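Local coordinates for collectin placenta 1 (Mus musculus, PDB 2OX9), which binds glycans such as Lewis(x) through a calcium-dependent C-type lectin domain and probably acts as a scavenger receptor, at residues K36-V41 against F126-E131. Residues are numbered along the deposited sequence; the frame is centred on the assembly and turned at random.
With CA (calcium ion), chain L.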
# COMPACT_ATOMS: atom_id res chain seq x y z
N LYS A 36 -2.89 -5.42 -14.47
CA LYS A 36 -1.56 -6.00 -14.69
C LYS A 36 -1.46 -7.41 -14.10
O LYS A 36 -0.38 -7.99 -14.03
CB LYS A 36 -0.49 -5.13 -14.03
CG LYS A 36 -0.59 -3.64 -14.30
CD LYS A 36 -0.43 -3.32 -15.77
CE LYS A 36 -0.63 -1.82 -16.02
NZ LYS A 36 -2.02 -1.37 -15.66
N SER A 37 -2.60 -7.96 -13.67
CA SER A 37 -2.63 -9.28 -13.05
C SER A 37 -1.80 -9.24 -11.77
O SER A 37 -1.03 -10.15 -11.47
CB SER A 37 -2.06 -10.34 -14.01
OG SER A 37 -2.86 -10.44 -15.18
N SER A 38 -1.97 -8.16 -11.00
CA SER A 38 -1.26 -7.98 -9.74
C SER A 38 -2.21 -7.33 -8.74
O SER A 38 -3.36 -7.03 -9.08
CB SER A 38 -0.03 -7.09 -9.95
OG SER A 38 -0.38 -5.78 -10.37
N HIS A 39 -1.73 -7.11 -7.52
CA HIS A 39 -2.55 -6.47 -6.50
C HIS A 39 -1.74 -5.40 -5.78
O HIS A 39 -0.50 -5.43 -5.79
CB HIS A 39 -3.04 -7.50 -5.48
CG HIS A 39 -1.94 -8.21 -4.75
ND1 HIS A 39 -1.28 -7.65 -3.68
CD2 HIS A 39 -1.37 -9.41 -4.96
CE1 HIS A 39 -0.34 -8.48 -3.27
NE2 HIS A 39 -0.37 -9.56 -4.03
N LEU A 40 -2.42 -4.42 -5.18
CA LEU A 40 -1.70 -3.40 -4.42
C LEU A 40 -0.89 -4.22 -3.41
O LEU A 40 -1.41 -5.14 -2.79
CB LEU A 40 -2.67 -2.46 -3.72
CG LEU A 40 -3.26 -1.36 -4.62
CD1 LEU A 40 -4.41 -0.67 -3.90
CD2 LEU A 40 -2.17 -0.35 -4.97
N VAL A 41 0.38 -3.87 -3.25
CA VAL A 41 1.29 -4.60 -2.37
C VAL A 41 0.84 -4.99 -0.95
O VAL A 41 0.26 -4.19 -0.21
CB VAL A 41 2.66 -3.83 -2.26
CG1 VAL A 41 2.53 -2.66 -1.28
CG2 VAL A 41 3.75 -4.79 -1.84
N PHE A 126 1.75 4.34 -5.98
CA PHE A 126 1.37 3.06 -5.43
C PHE A 126 2.35 1.95 -5.78
O PHE A 126 3.30 2.15 -6.54
CB PHE A 126 -0.05 2.69 -5.91
CG PHE A 126 -0.20 2.67 -7.40
CD1 PHE A 126 0.06 1.52 -8.14
CD2 PHE A 126 -0.63 3.81 -8.08
CE1 PHE A 126 -0.11 1.50 -9.53
CE2 PHE A 126 -0.80 3.80 -9.46
CZ PHE A 126 -0.54 2.64 -10.19
N ILE A 127 2.11 0.77 -5.22
CA ILE A 127 2.99 -0.36 -5.47
C ILE A 127 2.18 -1.62 -5.79
O ILE A 127 1.31 -1.99 -5.01
CB ILE A 127 3.87 -0.69 -4.23
CG1 ILE A 127 4.61 0.57 -3.77
CG2 ILE A 127 4.86 -1.80 -4.58
CD1 ILE A 127 5.29 0.39 -2.43
N CYS A 128 2.48 -2.25 -6.92
CA CYS A 128 1.80 -3.48 -7.30
C CYS A 128 2.72 -4.66 -7.01
O CYS A 128 3.95 -4.53 -7.06
CB CYS A 128 1.45 -3.52 -8.79
SG CYS A 128 0.36 -2.22 -9.44
N GLU A 129 2.12 -5.81 -6.73
CA GLU A 129 2.88 -7.00 -6.44
C GLU A 129 2.28 -8.22 -7.14
O GLU A 129 1.06 -8.36 -7.25
CB GLU A 129 2.92 -7.25 -4.92
CG GLU A 129 3.54 -8.58 -4.53
CD GLU A 129 3.57 -8.82 -3.03
OE1 GLU A 129 2.77 -8.22 -2.28
OE2 GLU A 129 4.40 -9.64 -2.59
N LYS A 130 3.15 -9.09 -7.64
CA LYS A 130 2.68 -10.30 -8.29
C LYS A 130 3.78 -11.35 -8.34
O LYS A 130 4.92 -11.09 -8.00
CB LYS A 130 2.17 -10.01 -9.71
CG LYS A 130 3.22 -9.60 -10.74
CD LYS A 130 2.53 -9.40 -12.09
CE LYS A 130 3.51 -9.07 -13.21
NZ LYS A 130 2.80 -8.91 -14.52
N GLU A 131 3.40 -12.55 -8.78
CA GLU A 131 4.33 -13.66 -8.86
C GLU A 131 5.19 -13.63 -10.11
O GLU A 131 4.72 -13.27 -11.18
CB GLU A 131 3.55 -14.98 -8.81
CG GLU A 131 2.83 -15.20 -7.50
CD GLU A 131 2.01 -16.46 -7.49
OE1 GLU A 131 2.56 -17.52 -7.87
OE2 GLU A 131 0.83 -16.40 -7.10
CA CA L . 3.97 -9.47 -0.17
O HOH W 1 4.97 -11.47 -0.28
O HOH W 2 2.00 -10.77 -0.44
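His39 and Glu129 run side by side from an antiparallel hydrogen-bonded pair, pointing the same way, with ring and carboxylate planes 47° apart. CE1 of His39 comes to 3.3 Å from OE1 of Glu129. Glu129 O lies over one face of the imidazole, displaced toward its rim. The ring's rotation is fixed by a hydrogen bond: His39 ND1 donates to Leu40 O at 2.7 Å; that oxygen lies almost in the ring plane, while ND1 stands well above the carbonyl plane.

Glu129 CG stands anti to its backbone N (chi1 172°) and the chain runs on fully extended, carrying both carboxylate oxygens to a calcium ion, OE1 at 2.7 Å and OE2 at 2.5 Å. Two waters, Phe42, Asn44 and Glu48 also bind this metal, and Lys15 NZ donates to OE2. Val41 crosses Glu129 at about a right angle, its CG2 against OE1, and Val41 CB packs 3.8 Å from Ile127 CG2.

Along the backbone, His39 and Glu129 exchange two hydrogen bonds, and Val41 N reaches Ile127 O at 2.7 Å. Next to them, Ser38 OG sits 3.3 Å from Cys128 CB and hydrogen-bonds to Cys33 O, close to the Cys33-Cys128 disulfide. Lys130 stretches past Ser38 to a weak hydrogen bond from its NZ to Lys36 O.

This short pairing thus ties the end of helix 26-35 to the C-terminal strand of the C-type lectin fold; the calcium and Lys15 probably offset the negative charge of the buried carboxylate.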